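Local coordinates for protein Bcl-2 homolog (Gene 16?) (Murid herpesvirus 4, PDB 4MI8) that binds the BH3 domain of host Beclin 1 and the host proteins BAK1 and BAX, restraining autophagy and apoptosis during persistent viral infection, at residues 16-21 and 40-45; 59-64 and 92-97; 74-79 and 121-126. All blocks are in the same frame, centred on the assembly; numbering follows the deposited sequence.

Contact 1: residues 16-21 and 40-45; sequences TAFLKT and SKIITL
Phe18 reaches out from helix 8-23 and sets the CD1-CE1 side of its ring obliquely against two consecutive isoleucines, Ile42 and Ile43, of helix 33-56. The setting is the all-helical Bcl-2 fold, in which amphipathic helices wrap round a central hydrophobic one, here helix 86-103. The two short segments run at 62° to each other with their axes 10.2 Å apart, a separation that side chains must bridge. Phe18 makes the largest share of that bridge. With CG anti to the backbone N (chi1 170°), its ring extends toward the second helix. CE1 lies 3.5 Å from CG2 of Ile42, and the same carbon is 3.6 Å from CG1 of Ile43; CD1 is only slightly farther from both, so this side of the ring is shared between the two. The isoleucines come to it differently. Ile42 points its CB toward helix 8-23 and offers its branch methyl. The first bond of Ile43 points neither at helix 8-23 nor away from it, but its CG1 arm comes nearer and reaches the ring. The CA of Ile43 lies at the ring edge, in its plane.

The ring is also engaged from the central helix, where Phe93 packs edge-to-face with it and Arg97 lies against it; Ile42 touches Phe93 as well. The contact thus closes one corner of a three-helix junction. One turn beyond Phe18, Thr21 extends the apolar strip. Its hydroxyl turns back to its own helix, where OG1 gives a 2.9 Å hydrogen bond to the carbonyl O of Ala17 from above the carbonyl plane; the Thr21 backbone N reaches that oxygen from the other face. With OG1 so occupied, the methyl CG2 meets CD1 of Ile43 at 3.8 Å.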
ATOM      1  N   THR A  16       2.706  -9.546   2.488  1.00 29.66           N
ATOM      2  CA  THR A  16       4.099  -9.905   2.313  1.00 30.29           C
ATOM      3  C   THR A  16       4.336 -10.261   0.830  1.00 30.81           C
ATOM      4  O   THR A  16       5.361  -9.897   0.261  1.00 31.92           O
ATOM      5  CB  THR A  16       4.416 -11.156   3.128  1.00 33.29           C
ATOM      6  OG1 THR A  16       4.074 -10.942   4.503  1.00 32.63           O
ATOM      7  CG2 THR A  16       5.950 -11.550   2.983  1.00 34.29           C
ATOM      8  N   ALA A  17       3.408 -10.995   0.203  1.00 30.04           N
ATOM      9  CA  ALA A  17       3.601 -11.382  -1.204  1.00 29.93           C
ATOM     10  C   ALA A  17       3.550 -10.110  -2.048  1.00 28.70           C
ATOM     11  O   ALA A  17       4.345  -9.972  -2.984  1.00 29.62           O
ATOM     12  CB  ALA A  17       2.544 -12.366  -1.601  1.00 30.09           C
ATOM     13  N   PHE A  18       2.739  -9.116  -1.616  1.00 27.49           N
ATOM     14  CA  PHE A  18       2.641  -7.827  -2.340  1.00 25.71           C
ATOM     15  C   PHE A  18       3.985  -7.142  -2.274  1.00 26.68           C
ATOM     16  O   PHE A  18       4.496  -6.751  -3.321  1.00 27.41           O
ATOM     17  CB  PHE A  18       1.590  -6.911  -1.770  1.00 24.46           C
ATOM     18  CG  PHE A  18       1.623  -5.498  -2.335  1.00 25.41           C
ATOM     19  CD1 PHE A  18       1.052  -5.193  -3.587  1.00 24.95           C
ATOM     20  CD2 PHE A  18       2.261  -4.450  -1.621  1.00 26.24           C
ATOM     21  CE1 PHE A  18       1.066  -3.861  -4.060  1.00 26.65           C
ATOM     22  CE2 PHE A  18       2.269  -3.143  -2.091  1.00 25.63           C
ATOM     23  CZ  PHE A  18       1.680  -2.838  -3.314  1.00 25.24           C
ATOM     24  N   LEU A  19       4.546  -6.994  -1.071  1.00 26.72           N
ATOM     25  CA  LEU A  19       5.862  -6.311  -0.898  1.00 29.59           C
ATOM     26  C   LEU A  19       7.034  -7.066  -1.593  1.00 31.78           C
ATOM     27  O   LEU A  19       7.942  -6.430  -2.175  1.00 35.34           O
ATOM     28  CB  LEU A  19       6.182  -6.091   0.565  1.00 27.56           C
ATOM     29  CG  LEU A  19       5.152  -5.227   1.324  1.00 28.12           C
ATOM     30  CD1 LEU A  19       5.465  -5.261   2.840  1.00 31.15           C
ATOM     31  CD2 LEU A  19       5.249  -3.783   0.878  1.00 27.49           C
ATOM     32  N   LYS A  20       7.028  -8.388  -1.525  1.00 31.91           N
ATOM     33  CA  LYS A  20       8.126  -9.174  -2.135  1.00 35.98           C
ATOM     34  C   LYS A  20       8.027  -9.009  -3.639  1.00 40.90           C
ATOM     35  O   LYS A  20       9.063  -8.810  -4.315  1.00 45.63           O
ATOM     36  CB  LYS A  20       8.089 -10.665  -1.753  1.00 36.04           C
ATOM     37  CG  LYS A  20       8.286 -10.937  -0.270  1.00 36.33           C
ATOM     38  CD  LYS A  20       8.373 -12.436   0.085  1.00 37.24           C
ATOM     39  CE  LYS A  20       8.781 -12.556   1.558  1.00 39.68           C
ATOM     40  NZ  LYS A  20       8.772 -13.935   2.226  1.00 43.93           N
ATOM     41  N   THR A  21       6.789  -9.040  -4.165  1.00 38.74           N
ATOM     42  CA  THR A  21       6.581  -8.884  -5.620  1.00 39.47           C
ATOM     43  C   THR A  21       7.072  -7.531  -6.088  1.00 40.37           C
ATOM     44  O   THR A  21       7.785  -7.488  -7.058  1.00 44.19           O
ATOM     45  CB  THR A  21       5.107  -9.104  -6.082  1.00 40.51           C
ATOM     46  OG1 THR A  21       4.652 -10.438  -5.802  1.00 37.14           O
ATOM     47  CG2 THR A  21       4.969  -8.905  -7.564  1.00 41.74           C
ATOM     48  N   SER A  40      -1.566  -8.976  -7.916  1.00 27.10           N
ATOM     49  CA  SER A  40      -1.635  -8.227  -9.153  1.00 27.30           C
ATOM     50  C   SER A  40      -2.807  -7.246  -9.093  1.00 26.22           C
ATOM     51  O   SER A  40      -2.758  -6.093  -9.621  1.00 25.81           O
ATOM     52  CB  SER A  40      -1.782  -9.232 -10.326  1.00 32.30           C
ATOM     53  OG  SER A  40      -2.011  -8.441 -11.539  1.00 35.34           O
ATOM     54  N   LYS A  41      -3.882  -7.667  -8.428  1.00 25.28           N
ATOM     55  CA  LYS A  41      -4.993  -6.786  -8.340  1.00 26.42           C
ATOM     56  C   LYS A  41      -4.582  -5.502  -7.540  1.00 24.36           C
ATOM     57  O   LYS A  41      -4.855  -4.364  -7.946  1.00 24.77           O
ATOM     58  CB  LYS A  41      -6.127  -7.464  -7.651  1.00 27.96           C
ATOM     59  CG  LYS A  41      -7.091  -6.460  -7.056  1.00 31.58           C
ATOM     60  CD  LYS A  41      -8.244  -7.270  -6.489  1.00 39.85           C
ATOM     61  CE  LYS A  41      -9.311  -6.301  -6.004  1.00 45.27           C
ATOM     62  NZ  LYS A  41     -10.655  -6.916  -5.928  1.00 48.85           N
ATOM     63  N   ILE A  42      -3.869  -5.685  -6.436  1.00 23.71           N
ATOM     64  CA  ILE A  42      -3.490  -4.546  -5.620  1.00 21.55           C
ATOM     65  C   ILE A  42      -2.426  -3.725  -6.335  1.00 21.40           C
ATOM     66  O   ILE A  42      -2.513  -2.517  -6.319  1.00 21.48           O
ATOM     67  CB  ILE A  42      -2.995  -5.014  -4.268  1.00 22.27           C
ATOM     68  CG1 ILE A  42      -4.204  -5.620  -3.518  1.00 22.81           C
ATOM     69  CG2 ILE A  42      -2.413  -3.803  -3.438  1.00 22.35           C
ATOM     70  CD1 ILE A  42      -3.643  -6.455  -2.374  1.00 24.50           C
ATOM     71  N   ILE A  43      -1.453  -4.344  -7.013  1.00 21.35           N
ATOM     72  CA  ILE A  43      -0.460  -3.519  -7.700  1.00 22.23           C
ATOM     73  C   ILE A  43      -1.180  -2.695  -8.778  1.00 22.44           C
ATOM     74  O   ILE A  43      -0.927  -1.493  -8.895  1.00 24.25           O
ATOM     75  CB  ILE A  43       0.606  -4.338  -8.420  1.00 23.96           C
ATOM     76  CG1 ILE A  43       1.469  -5.091  -7.422  1.00 23.75           C
ATOM     77  CG2 ILE A  43       1.413  -3.409  -9.354  1.00 24.98           C
ATOM     78  CD1 ILE A  43       2.408  -6.132  -8.022  1.00 26.49           C
ATOM     79  N   THR A  44      -2.107  -3.300  -9.521  1.00 23.10           N
ATOM     80  CA  THR A  44      -2.867  -2.552 -10.592  1.00 23.61           C
ATOM     81  C   THR A  44      -3.663  -1.363  -9.965  1.00 23.28           C
ATOM     82  O   THR A  44      -3.628  -0.265 -10.478  1.00 24.37           O
ATOM     83  CB  THR A  44      -3.843  -3.480 -11.274  1.00 23.45           C
ATOM     84  OG1 THR A  44      -3.113  -4.533 -11.843  1.00 25.37           O
ATOM     85  CG2 THR A  44      -4.615  -2.816 -12.258  1.00 24.31           C
ATOM     86  N   LEU A  45      -4.363  -1.561  -8.837  1.00 23.33           N
ATOM     87  CA  LEU A  45      -5.072  -0.426  -8.201  1.00 21.44           C
ATOM     88  C   LEU A  45      -4.047   0.660  -7.842  1.00 22.21           C
ATOM     89  O   LEU A  45      -4.251   1.855  -8.099  1.00 22.52           O
ATOM     90  CB  LEU A  45      -5.882  -0.872  -6.963  1.00 22.29           C
ATOM     91  CG  LEU A  45      -6.970  -1.906  -7.367  1.00 24.82           C
ATOM     92  CD1 LEU A  45      -7.647  -2.616  -6.190  1.00 25.50           C
ATOM     93  CD2 LEU A  45      -7.961  -1.239  -8.281  1.00 26.26           C
TER

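Contact 2: residues 59-64 and 92-97; sequences ADYGPA and FFDVGR. With SO4 (sulfate ion), chain E.
A buried tyrosine-aspartate hydrogen bond ties the loop between helices 33-56 and 68-81 to the central helix 86-103, beside the groove that receives the BH3 peptide. Tyr61 supplies the donor: its OH lies 2.6 Å from OD2 of Asp94. The phenol enters from the anti side of the carboxylate, 27° out of its plane. Because OD2 is bonded to the hydroxyl, it lies at the edge of the ring, near its plane, while the carboxylate plane stands steeply to the ring, at 75°. In Asp94 the CG lies opposite the backbone N, which carries the carboxylate toward the loop.

OD2 also forms a salt bridge with Arg50 of helix 33-56. The other oxygen, OD1, is held from within its own helix by Arg97, whose NH2 reaches it at 3.0 Å from the syn side. NE makes a second, weak bond to the same oxygen. Bonds to both oxygens should restrain rotation of the carboxylate, and the two arginines would be expected to stabilise its negative charge in this buried place. In the Bcl-2 fold the peptide-binding groove runs along the surface of the helical bundle, and here Tyr61 and Val95 both pack against apolar side chains of the bound Beclin 1 peptide. Tyr61 thus bonds to the central helix through its hydroxyl and also contributes to the peptide-binding surface; Tyr53 meets its ring edge-to-face.

The loop is shaped just beside the tyrosine by an Asx turn, in which OD1 of Asp60 accepts from N of Gly62 at 2.6 Å. At the start of the segment, the backbone N of Ala59 points almost straight at O2 of a sulfate ion, probably from the crystallisation liquor, 2.7 Å away.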
ATOM      1  N   ALA A  59       5.637  16.810  -7.677  1.00 47.94           N
ATOM      2  CA  ALA A  59       6.556  16.039  -6.858  1.00 48.68           C
ATOM      3  C   ALA A  59       6.008  14.660  -6.561  1.00 47.63           C
ATOM      4  O   ALA A  59       4.793  14.444  -6.473  1.00 44.33           O
ATOM      5  CB  ALA A  59       6.930  16.748  -5.567  1.00 50.49           C
ATOM      6  N   ASP A  60       6.950  13.736  -6.407  1.00 48.21           N
ATOM      7  CA  ASP A  60       6.673  12.395  -6.020  1.00 48.05           C
ATOM      8  C   ASP A  60       6.651  12.342  -4.499  1.00 44.81           C
ATOM      9  O   ASP A  60       6.758  13.368  -3.826  1.00 42.26           O
ATOM     10  CB  ASP A  60       7.668  11.454  -6.692  1.00 52.83           C
ATOM     11  CG  ASP A  60       9.051  11.477  -6.070  1.00 58.80           C
ATOM     12  OD1 ASP A  60       9.294  11.973  -4.939  1.00 59.58           O
ATOM     13  OD2 ASP A  60       9.925  10.888  -6.729  1.00 69.50           O
ATOM     14  N   TYR A  61       6.430  11.152  -3.971  1.00 42.14           N
ATOM     15  CA  TYR A  61       6.260  10.973  -2.516  1.00 43.87           C
ATOM     16  C   TYR A  61       7.603  11.077  -1.762  1.00 47.77           C
ATOM     17  O   TYR A  61       7.642  11.094  -0.525  1.00 51.16           O
ATOM     18  CB  TYR A  61       5.772   9.536  -2.240  1.00 40.02           C
ATOM     19  CG  TYR A  61       4.455   9.096  -2.849  1.00 38.50           C
ATOM     20  CD1 TYR A  61       3.500  10.041  -3.304  1.00 36.44           C
ATOM     21  CD2 TYR A  61       4.127   7.717  -2.923  1.00 33.21           C
ATOM     22  CE1 TYR A  61       2.265   9.638  -3.798  1.00 33.49           C
ATOM     23  CE2 TYR A  61       2.896   7.309  -3.438  1.00 31.67           C
ATOM     24  CZ  TYR A  61       1.976   8.255  -3.881  1.00 31.53           C
ATOM     25  OH  TYR A  61       0.747   7.864  -4.404  1.00 27.59           O
ATOM     26  N   GLY A  62       8.693  11.071  -2.528  1.00 50.51           N
ATOM     27  CA  GLY A  62      10.038  10.913  -2.009  1.00 55.43           C
ATOM     28  C   GLY A  62      10.633  11.983  -1.132  1.00 59.98           C
ATOM     29  O   GLY A  62      11.681  11.768  -0.570  1.00 66.91           O
ATOM     30  N   PRO A  63      10.025  13.174  -1.047  1.00 62.94           N
ATOM     31  CA  PRO A  63      10.554  13.994   0.040  1.00 65.07           C
ATOM     32  C   PRO A  63       9.890  13.772   1.412  1.00 65.14           C
ATOM     33  O   PRO A  63      10.499  14.104   2.402  1.00 70.82           O
ATOM     34  CB  PRO A  63      10.349  15.427  -0.468  1.00 66.45           C
ATOM     35  CG  PRO A  63      10.276  15.306  -1.955  1.00 64.90           C
ATOM     36  CD  PRO A  63       9.504  14.015  -2.138  1.00 63.27           C
ATOM     37  N   ALA A  64       8.685  13.211   1.496  1.00 60.82           N
ATOM     38  CA  ALA A  64       8.090  12.905   2.813  1.00 63.58           C
ATOM     39  C   ALA A  64       8.490  11.506   3.359  1.00 70.13           C
ATOM     40  O   ALA A  64       8.704  11.311   4.556  1.00 75.07           O
ATOM     41  CB  ALA A  64       6.576  13.066   2.745  1.00 61.87           C
ATOM     42  N   PHE A  92      -2.662   3.497   0.853  1.00 25.54           N
ATOM     43  CA  PHE A  92      -1.818   2.820   1.839  1.00 27.14           C
ATOM     44  C   PHE A  92      -0.850   1.844   1.105  1.00 27.86           C
ATOM     45  O   PHE A  92       0.395   1.776   1.354  1.00 29.55           O
ATOM     46  CB  PHE A  92      -2.778   2.136   2.830  1.00 27.59           C
ATOM     47  CG  PHE A  92      -2.180   0.997   3.650  1.00 29.58           C
ATOM     48  CD1 PHE A  92      -2.192  -0.285   3.162  1.00 26.96           C
ATOM     49  CD2 PHE A  92      -1.808   1.201   5.006  1.00 31.89           C
ATOM     50  CE1 PHE A  92      -1.779  -1.355   3.970  1.00 29.98           C
ATOM     51  CE2 PHE A  92      -1.361   0.138   5.806  1.00 32.32           C
ATOM     52  CZ  PHE A  92      -1.353  -1.155   5.281  1.00 31.60           C
ATOM     53  N   PHE A  93      -1.411   1.059   0.211  1.00 24.29           N
ATOM     54  CA  PHE A  93      -0.537   0.125  -0.477  1.00 22.52           C
ATOM     55  C   PHE A  93       0.398   0.850  -1.393  1.00 22.87           C
ATOM     56  O   PHE A  93       1.490   0.347  -1.641  1.00 23.67           O
ATOM     57  CB  PHE A  93      -1.355  -0.936  -1.249  1.00 21.57           C
ATOM     58  CG  PHE A  93      -1.803  -2.099  -0.375  1.00 22.20           C
ATOM     59  CD1 PHE A  93      -0.860  -3.045   0.081  1.00 21.99           C
ATOM     60  CD2 PHE A  93      -3.170  -2.226   0.046  1.00 21.63           C
ATOM     61  CE1 PHE A  93      -1.270  -4.085   0.912  1.00 24.44           C
ATOM     62  CE2 PHE A  93      -3.573  -3.296   0.933  1.00 23.10           C
ATOM     63  CZ  PHE A  93      -2.648  -4.203   1.356  1.00 23.75           C
ATOM     64  N   ASP A  94      -0.012   1.982  -1.978  1.00 23.18           N
ATOM     65  CA  ASP A  94       0.902   2.653  -2.967  1.00 22.64           C
ATOM     66  C   ASP A  94       1.998   3.309  -2.212  1.00 24.37           C
ATOM     67  O   ASP A  94       3.123   3.497  -2.734  1.00 25.31           O
ATOM     68  CB  ASP A  94       0.170   3.769  -3.722  1.00 22.97           C
ATOM     69  CG  ASP A  94       0.949   4.265  -4.918  1.00 25.31           C
ATOM     70  OD1 ASP A  94       1.705   3.452  -5.524  1.00 27.30           O
ATOM     71  OD2 ASP A  94       0.797   5.460  -5.324  1.00 25.45           O
ATOM     72  N   VAL A  95       1.683   3.787  -0.994  1.00 24.81           N
ATOM     73  CA  VAL A  95       2.818   4.270  -0.151  1.00 27.37           C
ATOM     74  C   VAL A  95       3.840   3.166   0.108  1.00 28.40           C
ATOM     75  O   VAL A  95       5.086   3.371  -0.072  1.00 30.86           O
ATOM     76  CB  VAL A  95       2.337   4.894   1.157  1.00 28.32           C
ATOM     77  CG1 VAL A  95       3.525   5.062   2.101  1.00 30.94           C
ATOM     78  CG2 VAL A  95       1.513   6.183   0.820  1.00 27.29           C
ATOM     79  N   GLY A  96       3.349   1.978   0.491  1.00 27.08           N
ATOM     80  CA  GLY A  96       4.273   0.827   0.724  1.00 26.78           C
ATOM     81  C   GLY A  96       5.002   0.447  -0.578  1.00 28.90           C
ATOM     82  O   GLY A  96       6.172   0.049  -0.536  1.00 32.66           O
ATOM     83  N   ARG A  97       4.331   0.542  -1.734  1.00 26.27           N
ATOM     84  CA  ARG A  97       4.986   0.236  -2.991  1.00 28.83           C
ATOM     85  C   ARG A  97       6.082   1.231  -3.303  1.00 32.32           C
ATOM     86  O   ARG A  97       7.127   0.836  -3.812  1.00 35.89           O
ATOM     87  CB  ARG A  97       3.999   0.235  -4.149  1.00 26.27           C
ATOM     88  CG  ARG A  97       4.650  -0.084  -5.483  1.00 28.01           C
ATOM     89  CD  ARG A  97       3.654  -0.239  -6.675  1.00 26.09           C
ATOM     90  NE  ARG A  97       2.955   1.016  -6.974  1.00 26.66           N
ATOM     91  CZ  ARG A  97       3.152   1.732  -8.101  1.00 29.02           C
ATOM     92  NH1 ARG A  97       3.977   1.318  -9.050  1.00 28.72           N
ATOM     93  NH2 ARG A  97       2.469   2.831  -8.341  1.00 27.53           N
TER
HETATM   94  S   SO4 E 201       4.147  20.020  -6.828  1.00 56.15           S
HETATM   95  O1  SO4 E 201       3.829  20.844  -5.648  1.00 49.56           O
HETATM   96  O2  SO4 E 201       4.225  18.650  -6.270  1.00 62.64           O
HETATM   97  O3  SO4 E 201       3.108  20.125  -7.891  1.00 53.47           O
HETATM   98  O4  SO4 E 201       5.425  20.371  -7.458  1.00 53.19           O

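Contact 3: residues 74-79 and 121-126; sequences KLFTSL and THFFIE
One face of the Phe123 ring is covered by Phe76, and its edge is met by Thr77. CB of Phe76 sits 3.4 Å from CE2 of Phe123, above the plane and offset toward the rim. The same CB is 3.6 Å from the ring centroid and only 20° off the ring normal, a CH-pi contact made by the first carbon of the side chain. Beyond CB, Phe76 turns its own ring away, so that it presents an edge to the same aromatic face: the centroids are 5.4 Å apart and the planes inclined at 57°, an edge-to-face pair well short of perpendicular. At the rim, in the plane of the Phe123 ring, CG2 of Thr77 approaches CE2 at 3.5 Å.

A chi1 of -174° stretches Phe123 out from helix 111-126, opposite its backbone N, and drives the ring into the side of helix 68-81. There CZ also comes within 3.5 Å of the backbone O of Phe76. Within the Bcl-2 helical bundle, this joins the last long helix to a helix that borders the peptide groove. Another side of helix 68-81 faces the bound Beclin 1 peptide: Ser78 hydrogen-bonds to it, and Leu79 packs on an apolar side chain of it. Inward, the ring of Phe76 meets that of Phe92 on the central helix. Thr77 stands at the exposed margin, its OG1 hydrogen-bonded to the carbonyl O of Ser73 while its methyl faces Phe123.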
ATOM      1  N   LYS A  74       2.594   7.488  11.196  1.00 63.04           N
ATOM      2  CA  LYS A  74       1.933   8.794  11.349  1.00 65.57           C
ATOM      3  C   LYS A  74       1.183   9.064  10.009  1.00 58.46           C
ATOM      4  O   LYS A  74      -0.054   9.241  10.006  1.00 57.22           O
ATOM      5  CB  LYS A  74       2.986   9.863  11.698  1.00 69.63           C
ATOM      6  CG  LYS A  74       2.629  10.888  12.778  1.00 73.89           C
ATOM      7  CD  LYS A  74       2.714  10.316  14.182  1.00 78.01           C
ATOM      8  CE  LYS A  74       2.954  11.454  15.191  1.00 84.49           C
ATOM      9  NZ  LYS A  74       2.632  11.232  16.650  1.00 92.98           N
ATOM     10  N   LEU A  75       1.904   8.992   8.879  1.00 53.03           N
ATOM     11  CA  LEU A  75       1.237   9.023   7.582  1.00 48.10           C
ATOM     12  C   LEU A  75       0.033   8.102   7.572  1.00 46.93           C
ATOM     13  O   LEU A  75      -1.062   8.559   7.233  1.00 43.68           O
ATOM     14  CB  LEU A  75       2.154   8.676   6.412  1.00 46.73           C
ATOM     15  CG  LEU A  75       1.454   8.727   5.009  1.00 41.15           C
ATOM     16  CD1 LEU A  75       0.807  10.083   4.697  1.00 41.90           C
ATOM     17  CD2 LEU A  75       2.515   8.413   4.003  1.00 40.25           C
ATOM     18  N   PHE A  76       0.208   6.835   8.013  1.00 47.08           N
ATOM     19  CA  PHE A  76      -0.891   5.845   7.870  1.00 45.14           C
ATOM     20  C   PHE A  76      -2.070   6.294   8.681  1.00 48.63           C
ATOM     21  O   PHE A  76      -3.211   6.246   8.207  1.00 49.80           O
ATOM     22  CB  PHE A  76      -0.515   4.393   8.235  1.00 43.63           C
ATOM     23  CG  PHE A  76       0.404   3.695   7.237  1.00 41.30           C
ATOM     24  CD1 PHE A  76       0.421   4.035   5.842  1.00 40.15           C
ATOM     25  CD2 PHE A  76       1.219   2.670   7.667  1.00 39.85           C
ATOM     26  CE1 PHE A  76       1.260   3.325   4.933  1.00 35.80           C
ATOM     27  CE2 PHE A  76       2.065   1.997   6.786  1.00 39.87           C
ATOM     28  CZ  PHE A  76       2.077   2.307   5.416  1.00 38.27           C
ATOM     29  N   THR A  77      -1.815   6.734   9.920  1.00 53.53           N
ATOM     30  CA  THR A  77      -2.928   7.180  10.758  1.00 56.17           C
ATOM     31  C   THR A  77      -3.689   8.418  10.180  1.00 54.81           C
ATOM     32  O   THR A  77      -4.931   8.421  10.205  1.00 54.53           O
ATOM     33  CB  THR A  77      -2.536   7.299  12.279  1.00 66.60           C
ATOM     34  OG1 THR A  77      -1.272   7.963  12.396  1.00 69.17           O
ATOM     35  CG2 THR A  77      -2.426   5.873  12.960  1.00 62.37           C
ATOM     36  N   SER A  78      -2.989   9.428   9.635  1.00 53.04           N
ATOM     37  CA  SER A  78      -3.726  10.565   8.995  1.00 55.92           C
ATOM     38  C   SER A  78      -4.544  10.116   7.820  1.00 55.31           C
ATOM     39  O   SER A  78      -5.727  10.455   7.698  1.00 55.95           O
ATOM     40  CB  SER A  78      -2.881  11.822   8.651  1.00 61.34           C
ATOM     41  OG  SER A  78      -1.714  11.559   7.881  1.00 65.41           O
ATOM     42  N   LEU A  79      -3.946   9.236   7.019  1.00 52.78           N
ATOM     43  CA  LEU A  79      -4.634   8.690   5.878  1.00 47.15           C
ATOM     44  C   LEU A  79      -5.994   8.007   6.242  1.00 48.96           C
ATOM     45  O   LEU A  79      -6.897   7.915   5.379  1.00 48.38           O
ATOM     46  CB  LEU A  79      -3.635   7.766   5.167  1.00 44.93           C
ATOM     47  CG  LEU A  79      -3.931   7.004   3.921  1.00 44.58           C
ATOM     48  CD1 LEU A  79      -4.249   8.042   2.856  1.00 42.81           C
ATOM     49  CD2 LEU A  79      -2.703   6.135   3.561  1.00 43.50           C
ATOM     50  N   THR A 121       1.517  -4.584   7.982  1.00 37.70           N
ATOM     51  CA  THR A 121       0.696  -5.698   8.442  1.00 39.52           C
ATOM     52  C   THR A 121       0.058  -5.409   9.797  1.00 45.16           C
ATOM     53  O   THR A 121      -1.070  -5.824  10.063  1.00 47.20           O
ATOM     54  CB  THR A 121       1.515  -6.999   8.541  1.00 40.13           C
ATOM     55  OG1 THR A 121       2.110  -7.290   7.270  1.00 40.91           O
ATOM     56  CG2 THR A 121       0.624  -8.159   8.956  1.00 39.45           C
ATOM     57  N   HIS A 122       0.786  -4.696  10.652  1.00 49.48           N
ATOM     58  CA  HIS A 122       0.301  -4.370  11.979  1.00 56.42           C
ATOM     59  C   HIS A 122      -0.743  -3.292  11.938  1.00 57.07           C
ATOM     60  O   HIS A 122      -1.613  -3.211  12.831  1.00 58.91           O
ATOM     61  CB  HIS A 122       1.455  -3.948  12.880  1.00 61.71           C
ATOM     62  CG  HIS A 122       2.441  -5.055  13.168  1.00 70.70           C
ATOM     63  ND1 HIS A 122       3.712  -4.814  13.536  1.00 72.17           N
ATOM     64  CD2 HIS A 122       2.298  -6.441  13.128  1.00 74.39           C
ATOM     65  CE1 HIS A 122       4.353  -5.983  13.724  1.00 54.71           C
ATOM     66  NE2 HIS A 122       3.486  -6.978  13.474  1.00 77.60           N
ATOM     67  N   PHE A 123      -0.677  -2.449  10.913  1.00 50.44           N
ATOM     68  CA  PHE A 123      -1.595  -1.383  10.768  1.00 48.07           C
ATOM     69  C   PHE A 123      -2.840  -1.894  10.079  1.00 47.81           C
ATOM     70  O   PHE A 123      -3.942  -1.582  10.512  1.00 49.63           O
ATOM     71  CB  PHE A 123      -0.955  -0.215  10.007  1.00 47.73           C
ATOM     72  CG  PHE A 123      -1.829   0.987   9.957  1.00 50.42           C
ATOM     73  CD1 PHE A 123      -2.961   0.989   9.135  1.00 48.51           C
ATOM     74  CD2 PHE A 123      -1.584   2.097  10.802  1.00 52.90           C
ATOM     75  CE1 PHE A 123      -3.841   2.077   9.103  1.00 50.69           C
ATOM     76  CE2 PHE A 123      -2.434   3.204  10.745  1.00 53.84           C
ATOM     77  CZ  PHE A 123      -3.564   3.206   9.890  1.00 53.73           C
ATOM     78  N   PHE A 124      -2.671  -2.661   8.984  1.00 43.54           N
ATOM     79  CA  PHE A 124      -3.832  -3.167   8.251  1.00 42.36           C
ATOM     80  C   PHE A 124      -4.721  -3.932   9.260  1.00 46.36           C
ATOM     81  O   PHE A 124      -5.935  -3.704   9.341  1.00 46.23           O
ATOM     82  CB  PHE A 124      -3.351  -4.107   7.150  1.00 38.10           C
ATOM     83  CG  PHE A 124      -4.405  -4.523   6.190  1.00 35.24           C
ATOM     84  CD1 PHE A 124      -5.265  -5.569   6.466  1.00 36.66           C
ATOM     85  CD2 PHE A 124      -4.506  -3.859   4.952  1.00 33.77           C
ATOM     86  CE1 PHE A 124      -6.219  -5.971   5.543  1.00 37.91           C
ATOM     87  CE2 PHE A 124      -5.448  -4.223   4.030  1.00 32.54           C
ATOM     88  CZ  PHE A 124      -6.289  -5.285   4.303  1.00 35.99           C
ATOM     89  N   ILE A 125      -4.117  -4.851  10.002  1.00 47.91           N
ATOM     90  CA  ILE A 125      -4.898  -5.640  10.961  1.00 55.37           C
ATOM     91  C   ILE A 125      -5.419  -4.835  12.160  1.00 57.12           C
ATOM     92  O   ILE A 125      -6.627  -4.807  12.362  1.00 58.14           O
ATOM     93  CB  ILE A 125      -4.205  -6.937  11.388  1.00 58.45           C
ATOM     94  CG1 ILE A 125      -3.894  -7.777  10.128  1.00 59.58           C
ATOM     95  CG2 ILE A 125      -5.115  -7.699  12.341  1.00 63.03           C
ATOM     96  CD1 ILE A 125      -3.132  -9.058  10.362  1.00 57.80           C
ATOM     97  N   GLU A 126      -4.544  -4.147  12.895  1.00 57.99           N
ATOM     98  CA  GLU A 126      -4.984  -3.396  14.077  1.00 65.24           C
ATOM     99  C   GLU A 126      -6.112  -2.443  13.711  1.00 66.21           C
ATOM    100  O   GLU A 126      -7.026  -2.270  14.504  1.00 66.80           O
ATOM    101  CB  GLU A 126      -3.832  -2.679  14.784  1.00 69.03           C
ATOM    102  CG  GLU A 126      -3.142  -3.554  15.835  1.00 77.47           C
ATOM    103  CD  GLU A 126      -1.603  -3.634  15.694  1.00 78.41           C
ATOM    104  OE1 GLU A 126      -0.961  -2.561  15.568  1.00 83.22           O
ATOM    105  OE2 GLU A 126      -1.008  -4.765  15.719  1.00 75.70           O
TER

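All three contacts converge on helix 86-103. Contact 2 includes part of it; contacts 1 and 3 lie on opposite sides of the chain's centre, about 17 Å apart between centres, and each touches contact 2. On the side of contact 3, Phe93 meets Phe124, while Phe92 packs against Phe123. Their chemistry differs with their place. Contact 1 is aliphatic-on-aromatic and partly buried, contact 3 is an aromatic pair, buried but with an exposed threonine at its margin, and contact 2 is buried and polar, with a charged network beside the peptide groove. Only contact 2 joins a loop to a helix.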